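Local coordinates for protein exoglucanase A (Cellulomonas fimi, PDB 7CBD) that hydrolyses the 1,4-beta-glucosidic bonds of cellulose with inversion at the anomeric carbon, releasing cellobiose from non-reducing chain ends, through the family 6 catalytic domain described here, at residues A143-P148 with G228-V233; D272-M277 with S356-F361; D386-C389 with V394-K397. All blocks are in the same frame, centred on the assembly; numbering follows the deposited sequence. Where two conformers were deposited one is given.

Contact 1 of 3, residues A143-P148 with G228-V233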
loop_
_atom_site.group_PDB
_atom_site.type_symbol
_atom_site.label_atom_id
_atom_site.label_comp_id
_atom_site.label_asym_id
_atom_site.label_seq_id
_atom_site.Cartn_x
_atom_site.Cartn_y
_atom_site.Cartn_z
ATOM N N ALA A 143 -13.921 1.691 -1.999
ATOM C CA ALA A 143 -13.099 0.777 -1.219
ATOM C C ALA A 143 -12.174 1.642 -0.381
ATOM O O ALA A 143 -11.270 2.289 -0.914
ATOM C CB ALA A 143 -12.302 -0.164 -2.118
ATOM N N ALA A 144 -12.434 1.691 0.915
ATOM C CA ALA A 144 -11.677 2.527 1.835
ATOM C C ALA A 144 -10.583 1.672 2.463
ATOM O O ALA A 144 -10.876 0.727 3.209
ATOM C CB ALA A 144 -12.613 3.085 2.903
ATOM N N THR A 145 -9.326 1.977 2.130
ATOM C CA THR A 145 -8.203 1.366 2.830
ATOM C C THR A 145 -8.042 2.085 4.166
ATOM O O THR A 145 -7.814 3.299 4.196
ATOM C CB THR A 145 -6.929 1.478 1.991
ATOM O OG1 THR A 145 -6.997 0.572 0.884
ATOM C CG2 THR A 145 -5.698 1.126 2.831
ATOM N N ILE A 146 -8.177 1.348 5.267
ATOM C CA ILE A 146 -8.303 1.940 6.599
ATOM C C ILE A 146 -6.936 1.951 7.281
ATOM O O ILE A 146 -6.462 0.925 7.783
ATOM C CB ILE A 146 -9.341 1.213 7.461
ATOM C CG1 ILE A 146 -10.690 1.078 6.748
ATOM C CG2 ILE A 146 -9.509 1.939 8.794
ATOM C CD1 ILE A 146 -11.334 2.386 6.378
ATOM N N GLU A 147 -6.323 3.130 7.320
ATOM C CA GLU A 147 -5.192 3.506 8.168
ATOM C C GLU A 147 -3.982 2.588 8.035
ATOM O O GLU A 147 -3.664 1.810 8.947
ATOM C CB GLU A 147 -5.638 3.706 9.618
ATOM C CG GLU A 147 -6.628 4.853 9.789
ATOM C CD GLU A 147 -6.014 6.244 9.645
ATOM O OE1 GLU A 147 -4.768 6.378 9.622
ATOM O OE2 GLU A 147 -6.786 7.225 9.559
ATOM N N PRO A 148 -3.257 2.688 6.924
ATOM C CA PRO A 148 -1.969 1.991 6.812
ATOM C C PRO A 148 -1.042 2.325 7.976
ATOM O O PRO A 148 -1.121 3.400 8.572
ATOM C CB PRO A 148 -1.404 2.521 5.486
ATOM C CG PRO A 148 -2.625 2.943 4.703
ATOM C CD PRO A 148 -3.582 3.476 5.724
ATOM N N GLY A 228 -12.745 -6.621 4.429
ATOM C CA GLY A 228 -11.572 -7.354 4.011
ATOM C C GLY A 228 -10.326 -6.683 4.537
ATOM O O GLY A 228 -10.387 -5.789 5.385
ATOM N N PHE A 229 -9.190 -7.122 4.007
ATOM C CA PHE A 229 -7.879 -6.705 4.489
ATOM C C PHE A 229 -6.966 -6.457 3.298
ATOM O O PHE A 229 -7.097 -7.104 2.261
ATOM C CB PHE A 229 -7.305 -7.787 5.411
ATOM C CG PHE A 229 -8.160 -8.030 6.617
ATOM C CD1 PHE A 229 -7.934 -7.332 7.791
ATOM C CD2 PHE A 229 -9.233 -8.915 6.564
ATOM C CE1 PHE A 229 -8.748 -7.521 8.896
ATOM C CE2 PHE A 229 -10.051 -9.103 7.659
ATOM C CZ PHE A 229 -9.805 -8.411 8.825
ATOM N N VAL A 230 -6.035 -5.512 3.444
ATOM C CA VAL A 230 -5.126 -5.160 2.354
ATOM C C VAL A 230 -3.684 -5.181 2.852
ATOM O O VAL A 230 -3.372 -4.608 3.905
ATOM C CB VAL A 230 -5.494 -3.808 1.695
ATOM C CG1 VAL A 230 -5.610 -2.683 2.715
ATOM C CG2 VAL A 230 -4.518 -3.457 0.582
ATOM N N SER A 231 -2.816 -5.865 2.106
ATOM C CA SER A 231 -1.406 -5.965 2.455
ATOM C C SER A 231 -0.533 -5.208 1.460
ATOM O O SER A 231 -0.951 -4.887 0.340
ATOM C CB SER A 231 -0.946 -7.427 2.555
ATOM O OG SER A 231 -0.561 -7.944 1.290
ATOM N N ASP A 232 0.689 -4.915 1.904
ATOM C CA ASP A 232 1.756 -4.345 1.090
ATOM C C ASP A 232 1.509 -2.889 0.728
ATOM O O ASP A 232 2.196 -2.371 -0.173
ATOM C CB ASP A 232 2.009 -5.167 -0.187
ATOM C CG ASP A 232 3.481 -5.425 -0.477
ATOM O OD1 ASP A 232 4.353 -5.173 0.381
ATOM O OD2 ASP A 232 3.748 -5.935 -1.595
ATOM N N VAL A 233 0.564 -2.194 1.384
ATOM C CA VAL A 233 0.330 -0.823 0.938
ATOM C C VAL A 233 1.559 0.043 1.156
ATOM O O VAL A 233 2.189 0.051 2.226
ATOM C CB VAL A 233 -1.031 -0.187 1.293
ATOM C CG1 VAL A 233 -2.048 -1.142 1.921
ATOM C CG2 VAL A 233 -0.893 1.155 1.933
#
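T145 meets V230 and V233 methyl to methyl, across a gap that another strand spans at the backbone. T145 and V230 belong to strands 141-146 and 228-231, which are not neighbours: strand 187-192 runs parallel between them and pairs with both. The CA atoms of T145 and V230 are nevertheless only 7.2 Å apart, because the sheet curls enough for both side chains to point into the space it encloses.

The threonine offers its methyl branch. A chi1 of -73° sets OG1 beside the backbone N and leaves CG2 anti to that N, and T145 CG2 reaches V230 CG1 at 3.8 Å. The hydroxyl branch lies slightly farther off, with OG1 4.0 Å from the same V230 CG1, so one valine methyl sits beneath both branches. The two side chains are set at about a right angle, which makes this an end contact and not a lengthwise one.

V233, past the end of its strand, closes the group from the loop side. Its CG1 nearly eclipses the backbone N (chi1 -8°), an apparently strained setting, and stands 4.4 Å from T145 CG2. The other branch turns to the proline: V233 CG2 lies 3.7 Å from P148 CG and 3.8 Å from P148 CB, again crosswise. P148 and V233 both also touch D192 of the intervening strand, while T145 packs on I364 as well.

The cluster is largely buried and, but for the T145 hydroxyl, apolar, and it lies where the strands give way to loops. D149, the predicted proton donor, directly follows P148. Inward-facing side chains packed beside the loops that carry the predicted catalytic residues are what the distorted alpha/beta barrel of glycoside hydrolase family 6 leads one to expect at the carboxyl ends of its parallel strands.

Contact 2 of 3, residues D272-M277 with S356-F361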
loop_
_atom_site.group_PDB
_atom_site.type_symbol
_atom_site.label_atom_id
_atom_site.label_comp_id
_atom_site.label_asym_id
_atom_site.label_seq_id
_atom_site.Cartn_x
_atom_site.Cartn_y
_atom_site.Cartn_z
ATOM N N ASP A 272 1.753 -15.714 0.012
ATOM C CA ASP A 272 1.788 -16.574 1.186
ATOM C C ASP A 272 1.283 -15.843 2.423
ATOM O O ASP A 272 0.594 -16.432 3.262
ATOM C CB ASP A 272 3.198 -17.127 1.387
ATOM C CG ASP A 272 3.632 -18.043 0.248
ATOM O OD1 ASP A 272 2.761 -18.497 -0.524
ATOM O OD2 ASP A 272 4.842 -18.309 0.113
ATOM N N TYR A 273 1.596 -14.550 2.534
ATOM C CA TYR A 273 1.185 -13.778 3.698
ATOM C C TYR A 273 -0.332 -13.616 3.753
ATOM O O TYR A 273 -0.940 -13.785 4.814
ATOM C CB TYR A 273 1.897 -12.420 3.692
ATOM C CG TYR A 273 1.486 -11.542 4.844
ATOM C CD1 TYR A 273 1.715 -11.932 6.161
ATOM C CD2 TYR A 273 0.859 -10.324 4.618
ATOM C CE1 TYR A 273 1.314 -11.128 7.218
ATOM C CE2 TYR A 273 0.454 -9.524 5.661
ATOM C CZ TYR A 273 0.682 -9.934 6.961
ATOM O OH TYR A 273 0.276 -9.162 8.020
ATOM N N THR A 274 -0.969 -13.306 2.620
ATOM C CA THR A 274 -2.425 -13.161 2.627
ATOM C C THR A 274 -3.124 -14.484 2.940
ATOM O O THR A 274 -4.143 -14.499 3.640
ATOM C CB THR A 274 -2.940 -12.544 1.320
ATOM O OG1 THR A 274 -2.407 -13.250 0.193
ATOM C CG2 THR A 274 -2.564 -11.066 1.218
ATOM N N ALA A 275 -2.589 -15.608 2.453
ATOM C CA ALA A 275 -3.160 -16.906 2.813
ATOM C C ALA A 275 -3.019 -17.161 4.309
ATOM O O ALA A 275 -3.957 -17.632 4.967
ATOM C CB ALA A 275 -2.491 -18.028 2.015
ATOM N N HIS A 276 -1.850 -16.840 4.857
ATOM C CA HIS A 276 -1.573 -17.012 6.278
ATOM C C HIS A 276 -2.524 -16.175 7.125
ATOM O O HIS A 276 -3.163 -16.682 8.059
ATOM C CB HIS A 276 -0.116 -16.588 6.494
ATOM C CG HIS A 276 0.405 -16.749 7.890
ATOM N ND1 HIS A 276 1.631 -16.242 8.266
ATOM C CD2 HIS A 276 -0.102 -17.360 8.988
ATOM C CE1 HIS A 276 1.857 -16.533 9.533
ATOM N NE2 HIS A 276 0.819 -17.208 9.996
ATOM N N MET A 277 -2.646 -14.888 6.797
ATOM C CA MET A 277 -3.489 -14.007 7.596
ATOM C C MET A 277 -4.964 -14.333 7.428
ATOM O O MET A 277 -5.732 -14.223 8.388
ATOM C CB MET A 277 -3.205 -12.550 7.258
ATOM C CG MET A 277 -1.868 -12.081 7.785
ATOM S SD MET A 277 -1.691 -12.231 9.583
ATOM C CE MET A 277 -2.675 -10.840 10.151
ATOM N N SER A 356 -5.287 -17.450 -1.034
ATOM C CA SER A 356 -5.107 -16.068 -0.630
ATOM C C SER A 356 -6.414 -15.287 -0.605
ATOM O O SER A 356 -6.418 -14.149 -0.132
ATOM C CB SER A 356 -4.118 -15.374 -1.572
ATOM O OG SER A 356 -2.841 -15.981 -1.516
ATOM N N HIS A 357 -7.495 -15.839 -1.157
ATOM C CA HIS A 357 -8.816 -15.207 -1.105
ATOM C C HIS A 357 -8.775 -13.760 -1.602
ATOM O O HIS A 357 -9.256 -12.842 -0.937
ATOM C CB HIS A 357 -9.410 -15.287 0.304
ATOM C CG HIS A 357 -9.693 -16.681 0.756
ATOM N ND1 HIS A 357 -10.947 -17.247 0.675
ATOM C CD2 HIS A 357 -8.884 -17.631 1.282
ATOM C CE1 HIS A 357 -10.898 -18.485 1.133
ATOM N NE2 HIS A 357 -9.656 -18.745 1.501
ATOM N N LEU A 358 -8.204 -13.558 -2.789
ATOM C CA LEU A 358 -7.932 -12.219 -3.298
ATOM C C LEU A 358 -9.155 -11.633 -3.996
ATOM O O LEU A 358 -9.625 -12.171 -5.003
ATOM C CB LEU A 358 -6.754 -12.247 -4.271
ATOM C CG LEU A 358 -5.408 -12.622 -3.639
ATOM C CD1 LEU A 358 -4.407 -13.024 -4.715
ATOM C CD2 LEU A 358 -4.854 -11.478 -2.801
ATOM N N ASP A 359 -9.632 -10.497 -3.490
ATOM C CA ASP A 359 -10.676 -9.754 -4.188
ATOM C C ASP A 359 -10.134 -9.063 -5.434
ATOM O O ASP A 359 -10.859 -8.923 -6.428
ATOM C CB ASP A 359 -11.273 -8.684 -3.268
ATOM C CG ASP A 359 -12.241 -9.244 -2.239
ATOM O OD1 ASP A 359 -12.619 -10.435 -2.303
ATOM O OD2 ASP A 359 -12.628 -8.471 -1.341
ATOM N N ALA A 360 -8.883 -8.603 -5.387
ATOM C CA ALA A 360 -8.275 -7.808 -6.448
ATOM C C ALA A 360 -6.813 -7.554 -6.114
ATOM O O ALA A 360 -6.399 -7.617 -4.950
ATOM C CB ALA A 360 -8.978 -6.459 -6.610
ATOM N N PHE A 361 -6.035 -7.269 -7.159
ATOM C CA PHE A 361 -4.801 -6.503 -7.023
ATOM C C PHE A 361 -5.146 -5.043 -7.275
ATOM O O PHE A 361 -5.944 -4.724 -8.167
ATOM C CB PHE A 361 -3.736 -6.960 -8.027
ATOM C CG PHE A 361 -3.267 -8.370 -7.817
ATOM C CD1 PHE A 361 -3.110 -8.876 -6.536
ATOM C CD2 PHE A 361 -2.970 -9.187 -8.900
ATOM C CE1 PHE A 361 -2.679 -10.173 -6.337
ATOM C CE2 PHE A 361 -2.531 -10.490 -8.706
ATOM C CZ PHE A 361 -2.395 -10.985 -7.422
#
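S356 lies against T274 and A275 on helix 270-283, the helix of a beta-alpha-beta crossover that connects the parallel strands 228-231 and 291-295 of the family 6 barrel. The second segment leads into strand 358-362, which pairs with 291-295, so the contact joins the outer helix to the chain entering the next strand.

The approach at S356 is close: its CA is 4.0 Å from A275 CA, a spacing that small side chains permit. S356 CB rests 3.2 Å from T274 OG1. The serine hydroxyl is anti to its own carbonyl carbon (chi1 -62°), which turns it toward the helix, where S356 OG comes 4.1 Å from A275 CB. S356 OG hydrogen-bonds to the carbonyl oxygen of I271, one turn back from A275. T274 OG1 sits between its backbone N and carbonyl carbon (chi1 51°), within hydrogen-bonding geometry of the carbonyl oxygens of E270 and I271, its single proton shared between them or given to one at a time. Both hydroxyls are thus tied to the helix backbone, and I271 O is common to them.

H357 takes a left-handed backbone conformation, which swings the chain away from the helix while its ring stacks on that of H278. L358 follows and brings an apolar branch back: it packs on V294, a residue that T274 also touches, so helix, strand 291-295 and the incoming chain converge there. The chain then turns a corner at D359 and continues into the sheet. From L358 the point nearest the helix is a methyl, with L358 CD2 4.3 Å from T274 OG1.

Contact 3 of 3, residues D386-C389 with V394-K397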
loop_
_atom_site.group_PDB
_atom_site.type_symbol
_atom_site.label_atom_id
_atom_site.label_comp_id
_atom_site.label_asym_id
_atom_site.label_seq_id
_atom_site.Cartn_x
_atom_site.Cartn_y
_atom_site.Cartn_z
ATOM N N ASP A 386 12.573 11.761 8.453
ATOM C CA ASP A 386 12.675 10.411 8.995
ATOM C C ASP A 386 13.924 9.764 8.415
ATOM O O ASP A 386 14.036 9.613 7.195
ATOM C CB ASP A 386 11.437 9.595 8.615
ATOM C CG ASP A 386 11.328 8.278 9.382
ATOM O OD1 ASP A 386 12.354 7.617 9.650
ATOM O OD2 ASP A 386 10.190 7.900 9.716
ATOM N N ARG A 387 14.852 9.371 9.287
ATOM C CA ARG A 387 16.114 8.815 8.818
ATOM C C ARG A 387 15.958 7.469 8.123
ATOM O O ARG A 387 16.902 7.025 7.463
ATOM C CB ARG A 387 17.133 8.750 9.955
ATOM C CG ARG A 387 17.564 10.119 10.442
ATOM C CD ARG A 387 18.934 10.090 11.088
ATOM N NE ARG A 387 19.990 9.924 10.092
ATOM C CZ ARG A 387 21.258 9.634 10.371
ATOM N NH1 ARG A 387 22.134 9.501 9.387
ATOM N NH2 ARG A 387 21.644 9.463 11.630
ATOM N N MET A 388 14.794 6.823 8.215
ATOM C CA MET A 388 14.587 5.634 7.394
ATOM C C MET A 388 14.578 5.957 5.903
ATOM O O MET A 388 14.724 5.046 5.077
ATOM C CB MET A 388 13.319 4.903 7.818
ATOM C CG MET A 388 13.468 4.227 9.176
ATOM S SD MET A 388 14.714 2.923 9.179
ATOM C CE MET A 388 13.863 1.635 8.272
ATOM N N CYS A 389 14.427 7.233 5.546
ATOM C CA CYS A 389 14.492 7.707 4.169
ATOM C C CYS A 389 15.877 8.224 3.807
ATOM O O CYS A 389 16.076 8.713 2.689
ATOM C CB CYS A 389 13.473 8.831 3.977
ATOM S SG CYS A 389 11.787 8.353 4.341
ATOM N N VAL A 394 22.555 4.074 9.021
ATOM C CA VAL A 394 22.603 2.668 9.410
ATOM C C VAL A 394 21.512 2.450 10.450
ATOM O O VAL A 394 21.562 3.022 11.542
ATOM C CB VAL A 394 23.984 2.290 9.971
ATOM C CG1 VAL A 394 23.964 0.870 10.500
ATOM C CG2 VAL A 394 25.069 2.448 8.912
ATOM N N SER A 395 20.517 1.634 10.109
ATOM C CA SER A 395 19.342 1.559 10.967
ATOM C C SER A 395 19.367 0.325 11.850
ATOM O O SER A 395 19.511 -0.799 11.342
ATOM C CB SER A 395 18.079 1.521 10.116
ATOM O OG SER A 395 16.952 1.242 10.925
ATOM N N PRO A 396 19.174 0.490 13.161
ATOM C CA PRO A 396 18.944 -0.682 14.021
ATOM C C PRO A 396 17.734 -1.505 13.607
ATOM O O PRO A 396 17.718 -2.722 13.831
ATOM C CB PRO A 396 18.774 -0.062 15.417
ATOM C CG PRO A 396 19.500 1.254 15.335
ATOM C CD PRO A 396 19.253 1.742 13.932
ATOM N N LYS A 397 16.718 -0.875 12.999
ATOM C CA LYS A 397 15.529 -1.579 12.522
ATOM C C LYS A 397 15.827 -2.502 11.346
ATOM O O LYS A 397 14.957 -3.296 10.966
ATOM C CB LYS A 397 14.463 -0.584 12.047
ATOM C CG LYS A 397 13.959 0.450 13.047
ATOM C CD LYS A 397 13.009 1.407 12.314
ATOM C CE LYS A 397 12.451 2.508 13.198
ATOM N NZ LYS A 397 11.428 3.323 12.457
HETATM O O HOH W 1 12.307 5.997 11.986
#
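The carboxylate of D386 is linked to K397 through a water, and it is the flat group of this contact. OD1 accepts the backbone N of M388, two residues on, which makes an Asx turn at the start of a short 3-10 segment. The bond from M388 N to D386 OD1 is 2.9 Å long and fairly straight (164°), arriving on the anti side and 29° out of the carboxylate plane. The water tilts toward the opposite face: it donates to D386 OD1 at 2.8 Å and accepts from K397 NZ at 2.9 Å.

In the conformer described, K397 is extended beyond CG. Its ammonium group also bonds to the carbonyl oxygen of F102 and makes a cation-pi contact with that residue's ring. The lysine's positive charge probably steadies the carboxylate through the water.

M388 runs beside the lysine chain. Bent at chi2 and chi3, it curls its sulfur toward the facing segment, where M388 SD lies 3.9 Å from K397 CD, the two chains crossing at a slant. W334 touches D386 and M388, and C389 is disulfide-bonded to C335. The M388 side chain lies about 9 Å from that of D371, a predicted active-site residue, consistent with a place near the active site. S395, in a two-strand antiparallel hairpin, accepts a weak bond from K397 N and faces the thioether, with S395 OG 3.3 Å from M388 SD.

How the contacts relate
The three contacts illustrate how chemistry follows position in a barrel enzyme. Contact 1 is core, made mainly of methyl groups and a proline ring inside the curled sheet. Contact 2 is only partly buried, on the helical outside of the same sheet, and its hydroxyls are satisfied by helix carbonyls. These two touch directly: S231 OG lies 3.7 Å from T274 CG2, and their centres are 12 Å apart. Contact 3 is peripheral, its centre about 24 Å from that of contact 1, though M388 and S395 are buried and K397 partly exposed; a water, a lysine and a thioether do the work there. Contacts 1 and 3 both lie near the predicted catalytic aspartates, whereas contact 2 does not.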